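Cytosol aminopeptidase (Coxiella burnetii, PDB 3IJ3) probably acts as a manganese-dependent aminopeptidase of the M17 family, removing residues one at a time from the N-termini of peptides. Local coordinates at residues A[136-141]-A[169-174]; A[70-75]-A[98-103]; A[452-455]-A[460-463]. One frame throughout, in Å; residues are numbered along the deposited sequence. Where two conformers were deposited one is given.

Contact 1: residues A[136-141]-A[169-174]; sequences GSYQFN and TIYLIR
Ser137 opens the contact lightly, its CB 4.0 Å from Tyr171 OH, while its own hydroxyl is engaged by Ser105. The next residue carries most of the load. Tyr138 has CG anti to the backbone N (chi1 180°), which sets the ring against helix 157-178 with its edge toward Tyr171 and one face toward Arg174. Its CD1 edge comes down over the centre of the Tyr171 ring in an edge-to-face pair, with centroids 4.9 Å apart and planes at 78°. In this M17-family fold the contact thus ties the loop between helix 123-135 and strand 151-154 to helix 157-178. One face of the Tyr138 ring is covered by Arg174, whose CD stands 3.9 Å from the ring centroid, almost on the normal, as a CH-pi contact. The arginine chain is extended from CG to NE and runs past the ring in the opposite direction, bringing NH1 to 3.2 Å from Tyr138 CB at the edge of the guanidinium plane. NH1 is hydrogen-bonded to Leu135 O and NH2 forms a salt bridge with Glu466. At the ring's far end Tyr138 OH, 3.5 Å from Arg174 CB, bonds to Asp175, and Tyr171 OH is hydrogen-bonded to Gly134 O.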
ATOM      1  N   GLY A 136       8.561  -8.022 -38.826  1.00 12.28           N
ATOM      2  CA  GLY A 136       9.491  -7.054 -38.298  1.00 13.47           C
ATOM      3  C   GLY A 136       9.471  -5.718 -39.005  1.00 12.75           C
ATOM      4  O   GLY A 136      10.138  -4.787 -38.554  1.00 15.86           O
ATOM      5  N   SER A 137       8.745  -5.618 -40.120  1.00 11.62           N
ATOM      6  CA  SER A 137       8.611  -4.360 -40.875  1.00 11.02           C
ATOM      7  C   SER A 137       7.401  -3.514 -40.415  1.00 11.53           C
ATOM      8  O   SER A 137       7.153  -2.409 -40.906  1.00 10.34           O
ATOM      9  CB  SER A 137       8.502  -4.657 -42.378  1.00 13.29           C
ATOM     10  OG  SER A 137       9.665  -5.341 -42.821  1.00 16.65           O
ATOM     11  N   TYR A 138       6.638  -4.065 -39.474  1.00 11.35           N
ATOM     12  CA  TYR A 138       5.450  -3.414 -38.956  1.00 11.60           C
ATOM     13  C   TYR A 138       5.715  -2.125 -38.169  1.00 12.43           C
ATOM     14  O   TYR A 138       6.581  -2.083 -37.280  1.00 11.95           O
ATOM     15  CB  TYR A 138       4.698  -4.401 -38.039  1.00 10.88           C
ATOM     16  CG  TYR A 138       3.430  -3.843 -37.424  1.00  9.63           C
ATOM     17  CD1 TYR A 138       2.211  -3.923 -38.084  1.00 10.73           C
ATOM     18  CD2 TYR A 138       3.451  -3.254 -36.164  1.00 10.22           C
ATOM     19  CE1 TYR A 138       1.052  -3.398 -37.528  1.00  9.66           C
ATOM     20  CE2 TYR A 138       2.309  -2.742 -35.587  1.00  8.95           C
ATOM     21  CZ  TYR A 138       1.096  -2.806 -36.265  1.00  9.55           C
ATOM     22  OH  TYR A 138      -0.037  -2.285 -35.664  1.00  8.60           O
ATOM     23  N   GLN A 139       4.935  -1.100 -38.509  1.00 12.24           N
ATOM     24  CA  GLN A 139       4.957   0.184 -37.834  1.00 13.36           C
ATOM     25  C   GLN A 139       3.516   0.676 -37.681  1.00 14.93           C
ATOM     26  O   GLN A 139       2.775   0.763 -38.667  1.00 19.30           O
ATOM     27  CB  GLN A 139       5.779   1.189 -38.646  1.00 15.31           C
ATOM     28  CG  GLN A 139       7.248   0.849 -38.694  1.00 16.63           C
ATOM     29  CD  GLN A 139       8.073   1.960 -39.341  1.00 25.54           C
ATOM     30  OE1 GLN A 139       7.945   2.228 -40.517  1.00 28.35           O
ATOM     31  NE2 GLN A 139       8.928   2.590 -38.559  1.00 29.26           N
ATOM     32  N   PHE A 140       3.082   0.925 -36.456  1.00 12.76           N
ATOM     33  CA  PHE A 140       1.723   1.454 -36.227  1.00 11.79           C
ATOM     34  C   PHE A 140       1.846   2.982 -36.410  1.00 12.85           C
ATOM     35  O   PHE A 140       2.429   3.653 -35.564  1.00 11.66           O
ATOM     36  CB  PHE A 140       1.256   1.081 -34.847  1.00 11.18           C
ATOM     37  CG  PHE A 140      -0.156   1.475 -34.569  1.00  9.07           C
ATOM     38  CD1 PHE A 140      -1.201   0.909 -35.295  1.00 10.11           C
ATOM     39  CD2 PHE A 140      -0.449   2.374 -33.554  1.00  9.75           C
ATOM     40  CE1 PHE A 140      -2.515   1.255 -35.051  1.00 11.73           C
ATOM     41  CE2 PHE A 140      -1.767   2.722 -33.279  1.00  9.23           C
ATOM     42  CZ  PHE A 140      -2.805   2.173 -34.035  1.00  8.86           C
ATOM     43  N   ASN A 141       1.275   3.514 -37.489  0.50 13.14           N
ATOM     44  CA  ASN A 141       1.430   4.949 -37.820  0.50 13.30           C
ATOM     45  C   ASN A 141       0.158   5.787 -37.881  0.50 12.71           C
ATOM     46  O   ASN A 141       0.140   6.868 -38.494  0.50 13.32           O
ATOM     47  CB  ASN A 141       2.170   5.069 -39.150  0.50 14.46           C
ATOM     48  CG  ASN A 141       1.401   4.449 -40.308  0.50 16.72           C
ATOM     49  OD1 ASN A 141       0.374   3.797 -40.109  0.50 16.41           O
ATOM     50  ND2 ASN A 141       1.899   4.655 -41.529  0.50 21.24           N
ATOM     51  N   THR A 169      -3.296 -10.649 -41.735  1.00  8.28           N
ATOM     52  CA  THR A 169      -4.123 -11.016 -40.579  1.00  6.82           C
ATOM     53  C   THR A 169      -3.418 -10.598 -39.275  1.00  6.38           C
ATOM     54  O   THR A 169      -4.048 -10.061 -38.369  1.00  7.40           O
ATOM     55  CB  THR A 169      -4.397 -12.524 -40.582  1.00  7.21           C
ATOM     56  OG1 THR A 169      -5.161 -12.863 -41.770  1.00 10.61           O
ATOM     57  CG2 THR A 169      -5.148 -12.934 -39.328  1.00  8.79           C
ATOM     58  N   ILE A 170      -2.115 -10.846 -39.178  1.00  6.93           N
ATOM     59  CA  ILE A 170      -1.369 -10.447 -37.966  1.00  7.07           C
ATOM     60  C   ILE A 170      -1.327  -8.920 -37.854  1.00  6.43           C
ATOM     61  O   ILE A 170      -1.451  -8.390 -36.744  1.00  7.06           O
ATOM     62  CB  ILE A 170       0.025 -11.099 -37.899  1.00  6.72           C
ATOM     63  CG1 ILE A 170      -0.138 -12.625 -37.757  1.00  6.97           C
ATOM     64  CG2 ILE A 170       0.867 -10.474 -36.747  1.00  8.18           C
ATOM     65  CD1 ILE A 170       1.131 -13.427 -38.017  1.00 10.60           C
ATOM     66  N   TYR A 171      -1.131  -8.230 -38.973  1.00  8.33           N
ATOM     67  CA  TYR A 171      -1.175  -6.766 -38.984  1.00  8.18           C
ATOM     68  C   TYR A 171      -2.527  -6.240 -38.481  1.00  8.26           C
ATOM     69  O   TYR A 171      -2.591  -5.230 -37.743  1.00  8.30           O
ATOM     70  CB  TYR A 171      -0.880  -6.223 -40.365  1.00  7.84           C
ATOM     71  CG  TYR A 171       0.605  -6.029 -40.692  1.00  8.94           C
ATOM     72  CD1 TYR A 171       1.588  -6.901 -40.225  1.00 11.13           C
ATOM     73  CD2 TYR A 171       0.992  -5.012 -41.542  1.00 13.31           C
ATOM     74  CE1 TYR A 171       2.954  -6.719 -40.581  1.00  9.54           C
ATOM     75  CE2 TYR A 171       2.319  -4.830 -41.895  1.00 12.83           C
ATOM     76  CZ  TYR A 171       3.295  -5.674 -41.407  1.00 11.25           C
ATOM     77  OH  TYR A 171       4.617  -5.447 -41.815  1.00 12.19           O
ATOM     78  N   LEU A 172      -3.611  -6.896 -38.895  1.00  8.72           N
ATOM     79  CA  LEU A 172      -4.945  -6.511 -38.452  1.00  9.03           C
ATOM     80  C   LEU A 172      -5.048  -6.641 -36.925  1.00  9.21           C
ATOM     81  O   LEU A 172      -5.542  -5.741 -36.246  1.00  9.11           O
ATOM     82  CB  LEU A 172      -6.021  -7.357 -39.128  1.00  8.68           C
ATOM     83  CG  LEU A 172      -7.450  -7.166 -38.644  1.00  9.97           C
ATOM     84  CD1 LEU A 172      -7.907  -5.714 -38.903  1.00 11.02           C
ATOM     85  CD2 LEU A 172      -8.376  -8.177 -39.387  1.00 13.53           C
ATOM     86  N   ILE A 173      -4.611  -7.789 -36.392  1.00  7.36           N
ATOM     87  CA  ILE A 173      -4.641  -8.035 -34.943  1.00  7.88           C
ATOM     88  C   ILE A 173      -3.834  -6.976 -34.202  1.00  7.69           C
ATOM     89  O   ILE A 173      -4.311  -6.388 -33.217  1.00  6.92           O
ATOM     90  CB  ILE A 173      -4.130  -9.459 -34.616  1.00  7.11           C
ATOM     91  CG1 ILE A 173      -5.125 -10.491 -35.138  1.00  7.62           C
ATOM     92  CG2 ILE A 173      -3.935  -9.665 -33.103  1.00  7.66           C
ATOM     93  CD1 ILE A 173      -4.639 -11.928 -35.092  1.00  7.88           C
ATOM     94  N   ARG A 174      -2.615  -6.727 -34.683  1.00  7.55           N
ATOM     95  CA  ARG A 174      -1.757  -5.713 -34.079  1.00  8.10           C
ATOM     96  C   ARG A 174      -2.409  -4.350 -34.125  1.00  7.98           C
ATOM     97  O   ARG A 174      -2.392  -3.634 -33.130  1.00  7.51           O
ATOM     98  CB  ARG A 174      -0.391  -5.681 -34.759  1.00  8.54           C
ATOM     99  CG  ARG A 174       0.489  -6.886 -34.436  1.00  7.36           C
ATOM    100  CD  ARG A 174       1.750  -6.835 -35.271  1.00  9.91           C
ATOM    101  NE  ARG A 174       2.723  -7.856 -34.890  1.00  9.04           N
ATOM    102  CZ  ARG A 174       3.950  -7.941 -35.401  1.00  9.55           C
ATOM    103  NH1 ARG A 174       4.333  -7.109 -36.360  1.00 10.64           N
ATOM    104  NH2 ARG A 174       4.786  -8.891 -34.987  1.00 10.73           N
TER

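Contact 2: residues A[70-75]-A[98-103]; sequences GLAGTI and SWDFGG
With chi1 at -65°, Asp100 places its carboxylate anti to its own carbonyl carbon and beside its backbone N, and from there OD1 faces Ala72 and Gly73. The partner is a type II beta turn running from Leu71 to Thr74, which leads into strand 75-79 at the border of the mixed sheet of the N-terminal M17 domain. Gly73 occupies the third position of that turn with a positive phi of 87°, a conformation in which a side chain would press against the preceding carbonyl oxygen. Asp100 itself sits in a short run of helical backbone just ahead of helix 104-107. The contact joins the loop entering strand 75-79 to the loop that follows its antiparallel neighbour 85-91, at one end of the sheet. The touch is slight: OD1 lies 3.8 Å from Ala72 CB and 4.0 Å from Gly73 N, distances of van der Waals approach. The stronger tie of the carboxylate is through OD2 to the backbone N of Ser93, and this bond helps to fix the carboxylate where it meets the turn. Ala72 also packs on Ser93. The turn is firmly closed from within. Leu71 O accepts from two donors of one residue, Thr74 N at 3.1 Å and Thr74 OG1 at 2.7 Å, the hydroxyl tilted 18° from the carbonyl plane.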
ATOM      1  N   GLY A  70      29.044 -14.450 -36.852  1.00 18.70           N
ATOM      2  CA  GLY A  70      27.829 -15.253 -36.888  1.00 18.80           C
ATOM      3  C   GLY A  70      26.921 -15.157 -35.684  1.00 18.38           C
ATOM      4  O   GLY A  70      26.026 -15.988 -35.534  1.00 18.26           O
ATOM      5  N   LEU A  71      27.137 -14.170 -34.815  0.60 18.27           N
ATOM      6  CA  LEU A  71      26.269 -14.021 -33.645  0.60 18.52           C
ATOM      7  C   LEU A  71      24.848 -13.745 -34.109  0.60 18.48           C
ATOM      8  O   LEU A  71      24.631 -12.964 -35.041  0.60 18.39           O
ATOM      9  CB  LEU A  71      26.741 -12.903 -32.725  0.60 19.22           C
ATOM     10  CG  LEU A  71      28.135 -13.055 -32.119  0.60 20.29           C
ATOM     11  CD1 LEU A  71      28.350 -11.935 -31.109  0.60 23.90           C
ATOM     12  CD2 LEU A  71      28.308 -14.414 -31.448  0.60 21.11           C
ATOM     13  N   ALA A  72      23.889 -14.403 -33.466  1.00 18.22           N
ATOM     14  CA  ALA A  72      22.471 -14.272 -33.815  1.00 18.50           C
ATOM     15  C   ALA A  72      22.001 -12.818 -33.855  1.00 18.50           C
ATOM     16  O   ALA A  72      22.239 -12.054 -32.922  1.00 19.05           O
ATOM     17  CB  ALA A  72      21.613 -15.064 -32.831  1.00 17.97           C
ATOM     18  N   GLY A  73      21.356 -12.437 -34.952  1.00 18.61           N
ATOM     19  CA  GLY A  73      20.833 -11.078 -35.100  1.00 19.27           C
ATOM     20  C   GLY A  73      21.796 -10.055 -35.662  1.00 19.77           C
ATOM     21  O   GLY A  73      21.381  -8.944 -35.971  1.00 22.57           O
ATOM     22  N   THR A  74      23.079 -10.399 -35.785  1.00 18.95           N
ATOM     23  CA  THR A  74      24.053  -9.459 -36.351  1.00 17.87           C
ATOM     24  C   THR A  74      24.101  -9.714 -37.833  1.00 16.19           C
ATOM     25  O   THR A  74      23.733 -10.801 -38.292  1.00 14.37           O
ATOM     26  CB  THR A  74      25.495  -9.608 -35.741  1.00 17.48           C
ATOM     27  OG1 THR A  74      26.045 -10.913 -36.034  1.00 16.72           O
ATOM     28  CG2 THR A  74      25.465  -9.394 -34.245  1.00 18.19           C
ATOM     29  N   ILE A  75      24.537  -8.713 -38.594  1.00 16.18           N
ATOM     30  CA  ILE A  75      24.667  -8.872 -40.026  1.00 15.18           C
ATOM     31  C   ILE A  75      26.031  -8.405 -40.516  1.00 15.78           C
ATOM     32  O   ILE A  75      26.768  -7.696 -39.814  1.00 15.72           O
ATOM     33  CB  ILE A  75      23.557  -8.115 -40.829  1.00 15.94           C
ATOM     34  CG1 ILE A  75      23.635  -6.601 -40.599  1.00 17.51           C
ATOM     35  CG2 ILE A  75      22.182  -8.616 -40.436  1.00 17.57           C
ATOM     36  CD1 ILE A  75      22.811  -5.765 -41.580  1.00 17.86           C
ATOM     37  N   SER A  98      14.158 -19.079 -37.390  1.00 30.81           N
ATOM     38  CA  SER A  98      13.315 -18.125 -38.157  1.00 29.14           C
ATOM     39  C   SER A  98      13.149 -16.687 -37.650  1.00 27.57           C
ATOM     40  O   SER A  98      13.231 -15.760 -38.467  1.00 24.78           O
ATOM     41  CB  SER A  98      11.936 -18.745 -38.458  1.00 30.02           C
ATOM     42  OG  SER A  98      12.103 -19.971 -39.166  1.00 32.29           O
ATOM     43  N   TRP A  99      12.882 -16.473 -36.353  1.00 25.15           N
ATOM     44  CA  TRP A  99      12.715 -15.106 -35.845  1.00 24.81           C
ATOM     45  C   TRP A  99      13.921 -14.201 -36.038  1.00 22.52           C
ATOM     46  O   TRP A  99      13.758 -12.994 -35.976  1.00 22.63           O
ATOM     47  CB  TRP A  99      12.316 -15.027 -34.353  1.00 24.97           C
ATOM     48  CG  TRP A  99      10.872 -15.225 -34.016  1.00 28.08           C
ATOM     49  CD1 TRP A  99      10.347 -16.197 -33.212  1.00 29.87           C
ATOM     50  CD2 TRP A  99       9.763 -14.425 -34.453  1.00 28.01           C
ATOM     51  NE1 TRP A  99       8.989 -16.055 -33.117  1.00 30.77           N
ATOM     52  CE2 TRP A  99       8.597 -14.981 -33.873  1.00 30.46           C
ATOM     53  CE3 TRP A  99       9.637 -13.307 -35.292  1.00 28.85           C
ATOM     54  CZ2 TRP A  99       7.322 -14.453 -34.088  1.00 29.14           C
ATOM     55  CZ3 TRP A  99       8.358 -12.775 -35.509  1.00 27.33           C
ATOM     56  CH2 TRP A  99       7.219 -13.355 -34.903  1.00 30.09           C
ATOM     57  N   ASP A 100      15.132 -14.730 -36.253  1.00 21.57           N
ATOM     58  CA  ASP A 100      16.269 -13.811 -36.475  1.00 20.14           C
ATOM     59  C   ASP A 100      15.992 -12.948 -37.711  1.00 17.69           C
ATOM     60  O   ASP A 100      16.415 -11.774 -37.783  1.00 16.91           O
ATOM     61  CB  ASP A 100      17.593 -14.554 -36.647  1.00 21.24           C
ATOM     62  CG  ASP A 100      18.031 -15.295 -35.381  1.00 23.76           C
ATOM     63  OD1 ASP A 100      18.106 -14.646 -34.315  1.00 26.75           O
ATOM     64  OD2 ASP A 100      18.347 -16.504 -35.475  1.00 20.91           O
ATOM     65  N   PHE A 101      15.276 -13.530 -38.688  1.00 14.57           N
ATOM     66  CA  PHE A 101      14.898 -12.796 -39.903  1.00 14.22           C
ATOM     67  C   PHE A 101      13.963 -11.630 -39.586  1.00 13.93           C
ATOM     68  O   PHE A 101      13.901 -10.654 -40.320  1.00 11.94           O
ATOM     69  CB  PHE A 101      14.266 -13.722 -40.952  1.00 14.22           C
ATOM     70  CG  PHE A 101      15.243 -14.671 -41.574  1.00 13.72           C
ATOM     71  CD1 PHE A 101      15.894 -14.330 -42.761  1.00 14.79           C
ATOM     72  CD2 PHE A 101      15.536 -15.880 -40.971  1.00 16.27           C
ATOM     73  CE1 PHE A 101      16.809 -15.175 -43.316  1.00 15.77           C
ATOM     74  CE2 PHE A 101      16.459 -16.735 -41.531  1.00 17.17           C
ATOM     75  CZ  PHE A 101      17.090 -16.387 -42.710  1.00 14.78           C
ATOM     76  N   GLY A 102      13.232 -11.727 -38.479  1.00 14.39           N
ATOM     77  CA  GLY A 102      12.342 -10.633 -38.078  1.00 14.58           C
ATOM     78  C   GLY A 102      13.061  -9.325 -37.798  1.00 14.77           C
ATOM     79  O   GLY A 102      12.473  -8.242 -37.906  1.00 15.77           O
ATOM     80  N   GLY A 103      14.338  -9.391 -37.417  1.00 13.39           N
ATOM     81  CA  GLY A 103      15.080  -8.169 -37.130  1.00 13.71           C
ATOM     82  C   GLY A 103      15.667  -7.452 -38.335  1.00 14.51           C
ATOM     83  O   GLY A 103      16.218  -6.368 -38.186  1.00 15.48           O
TER

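Contact 3: residues A[452-455]-A[460-463]; sequences AWNL and GRPI
Asn454 reaches across to Pro462 with its side-chain amide, ND2 giving a hydrogen bond to Pro462 O at 3.0 Å that is fairly straight, 161° at the hydrogen. The rotamer sets this up: chi1 of -64° puts CG beside the backbone N and anti to the carbonyl carbon, and the second torsion turns the amide until Pro462 O lies nearly in its plane. At the acceptor the geometry differs: the donor stands above the plane of the proline carbonyl, 38° out of it. ND2 has a second partner in Glu466 OE1, so the amide nitrogen is held by two acceptors. Arg461 crosses the asparagine at about a right angle. Its CB packs 3.5 Å from Asn454 ND2, but the chain then bends at its third torsion and carries the guanidinium away, its plane almost perpendicular to the amide, to a cation-pi contact with Trp99 and a bond from NE to Pro459 O. Ile463 lies alongside the end of strand 445-454, its CA making a CA-H...O contact of 3.4 Å with Asn454 O. Its CG2 branch, anti to the backbone N, rests on the same oxygen. CG1, beside that N, leans on Leu455 O at 3.7 Å. The contact closes the loop that joins strand 445-454 to its antiparallel partner 464-465 in the catalytic domain, and on it Leu455 packs against Met425 of the third subunit. An amide shared between a backbone carbonyl and the Glu466 carboxylate is consistent with the asparagine side chain helping to position the returning chain, alongside strand pairing.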
ATOM      1  N   ALA A 452      -1.343 -10.982 -25.416  1.00 14.08           N
ATOM      2  CA  ALA A 452      -1.594 -10.184 -26.625  1.00 14.32           C
ATOM      3  C   ALA A 452      -0.796  -8.902 -26.729  1.00 11.62           C
ATOM      4  O   ALA A 452      -1.258  -7.951 -27.329  1.00 11.91           O
ATOM      5  CB  ALA A 452      -3.114  -9.877 -26.748  1.00 14.18           C
ATOM      6  N   TRP A 453       0.429  -8.898 -26.196  1.00 11.92           N
ATOM      7  CA  TRP A 453       1.248  -7.702 -26.178  1.00 11.48           C
ATOM      8  C   TRP A 453       2.726  -8.027 -26.029  1.00 12.61           C
ATOM      9  O   TRP A 453       3.074  -9.002 -25.353  1.00 13.14           O
ATOM     10  CB  TRP A 453       0.791  -6.852 -24.974  1.00 12.16           C
ATOM     11  CG  TRP A 453       1.364  -5.473 -24.848  1.00 12.30           C
ATOM     12  CD1 TRP A 453       2.507  -5.114 -24.199  1.00 10.68           C
ATOM     13  CD2 TRP A 453       0.802  -4.262 -25.361  1.00 12.42           C
ATOM     14  NE1 TRP A 453       2.696  -3.751 -24.279  1.00 11.42           N
ATOM     15  CE2 TRP A 453       1.664  -3.209 -24.991  1.00 10.63           C
ATOM     16  CE3 TRP A 453      -0.345  -3.964 -26.097  1.00 13.58           C
ATOM     17  CZ2 TRP A 453       1.406  -1.895 -25.319  1.00 11.58           C
ATOM     18  CZ3 TRP A 453      -0.591  -2.654 -26.422  1.00 13.50           C
ATOM     19  CH2 TRP A 453       0.287  -1.643 -26.064  1.00 12.46           C
ATOM     20  N   ASN A 454       3.564  -7.255 -26.711  1.00 10.95           N
ATOM     21  CA  ASN A 454       5.000  -7.321 -26.587  1.00 11.50           C
ATOM     22  C   ASN A 454       5.436  -6.172 -25.665  1.00 11.13           C
ATOM     23  O   ASN A 454       5.343  -4.990 -26.034  1.00 11.56           O
ATOM     24  CB  ASN A 454       5.700  -7.139 -27.935  1.00 10.81           C
ATOM     25  CG  ASN A 454       5.385  -8.258 -28.912  1.00 14.18           C
ATOM     26  OD1 ASN A 454       5.371  -9.440 -28.532  1.00 15.30           O
ATOM     27  ND2 ASN A 454       5.183  -7.902 -30.198  1.00 14.58           N
ATOM     28  N   LEU A 455       5.951  -6.510 -24.491  1.00 12.50           N
ATOM     29  CA  LEU A 455       6.444  -5.494 -23.555  1.00 14.01           C
ATOM     30  C   LEU A 455       7.788  -4.908 -24.000  1.00 17.36           C
ATOM     31  O   LEU A 455       8.101  -3.769 -23.707  1.00 19.41           O
ATOM     32  CB  LEU A 455       6.602  -6.115 -22.173  1.00 14.16           C
ATOM     33  CG  LEU A 455       5.287  -6.463 -21.485  1.00 14.60           C
ATOM     34  CD1 LEU A 455       5.495  -7.438 -20.350  1.00 19.84           C
ATOM     35  CD2 LEU A 455       4.582  -5.176 -21.010  1.00 13.68           C
ATOM     36  N   GLY A 460      11.254  -8.980 -34.925  1.00 14.90           N
ATOM     37  CA  GLY A 460      10.000  -9.339 -35.530  1.00 15.52           C
ATOM     38  C   GLY A 460       8.791  -9.015 -34.679  1.00 15.45           C
ATOM     39  O   GLY A 460       7.662  -9.188 -35.145  1.00 16.14           O
ATOM     40  N   ARG A 461       9.030  -8.485 -33.478  1.00 14.84           N
ATOM     41  CA  ARG A 461       7.978  -8.258 -32.452  1.00 15.22           C
ATOM     42  C   ARG A 461       8.075  -6.872 -31.791  1.00 14.80           C
ATOM     43  O   ARG A 461       8.662  -6.714 -30.726  1.00 16.97           O
ATOM     44  CB  ARG A 461       8.112  -9.385 -31.422  1.00 16.37           C
ATOM     45  CG  ARG A 461       7.670 -10.749 -32.000  1.00 18.26           C
ATOM     46  CD  ARG A 461       8.309 -11.908 -31.286  1.00 24.69           C
ATOM     47  NE  ARG A 461       9.746 -11.957 -31.604  1.00 27.18           N
ATOM     48  CZ  ARG A 461      10.638 -12.749 -31.003  1.00 28.99           C
ATOM     49  NH1 ARG A 461      10.255 -13.556 -30.018  1.00 30.39           N
ATOM     50  NH2 ARG A 461      11.921 -12.717 -31.378  1.00 25.00           N
ATOM     51  N   PRO A 462       7.528  -5.858 -32.458  1.00 13.98           N
ATOM     52  CA  PRO A 462       7.578  -4.488 -31.952  1.00 14.07           C
ATOM     53  C   PRO A 462       6.722  -4.321 -30.716  1.00 12.32           C
ATOM     54  O   PRO A 462       5.733  -5.024 -30.566  1.00 11.87           O
ATOM     55  CB  PRO A 462       7.013  -3.658 -33.109  1.00 15.24           C
ATOM     56  CG  PRO A 462       6.913  -4.582 -34.291  1.00 18.31           C
ATOM     57  CD  PRO A 462       6.889  -5.952 -33.787  1.00 15.75           C
ATOM     58  N   ILE A 463       7.102  -3.396 -29.849  1.00 12.18           N
ATOM     59  CA  ILE A 463       6.328  -3.119 -28.634  1.00 11.54           C
ATOM     60  C   ILE A 463       4.905  -2.763 -29.010  1.00 11.36           C
ATOM     61  O   ILE A 463       4.678  -1.931 -29.888  1.00 12.97           O
ATOM     62  CB  ILE A 463       6.943  -1.962 -27.813  1.00 11.86           C
ATOM     63  CG1 ILE A 463       8.244  -2.396 -27.121  1.00 16.17           C
ATOM     64  CG2 ILE A 463       5.984  -1.528 -26.719  1.00 13.62           C
ATOM     65  CD1 ILE A 463       9.061  -1.189 -26.564  1.00 19.71           C
TER

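Contacts 1 and 3 are neighbours, their centres about 10 Å apart, whereas the centre of contact 2 lies about 20 Å and 17 Å from theirs and farther from the centre of the chain, about 23 Å. Arg174 connects contacts 1 and 3: on helix 157-178 it packs on Pro462 and makes a probable hydrogen bond from NH2 to Gly460 O. Trp99 joins contact 2 to contact 3, linking segments from the N-terminal and catalytic family regions. Contact 1 is partly buried and built on aromatic and CH-pi packing. Contact 2 is partly buried too, with Asp100 buried and the turn residues exposed, but is a thin van der Waals touch. Contact 3, at the surface, relies on an amide hydrogen bond.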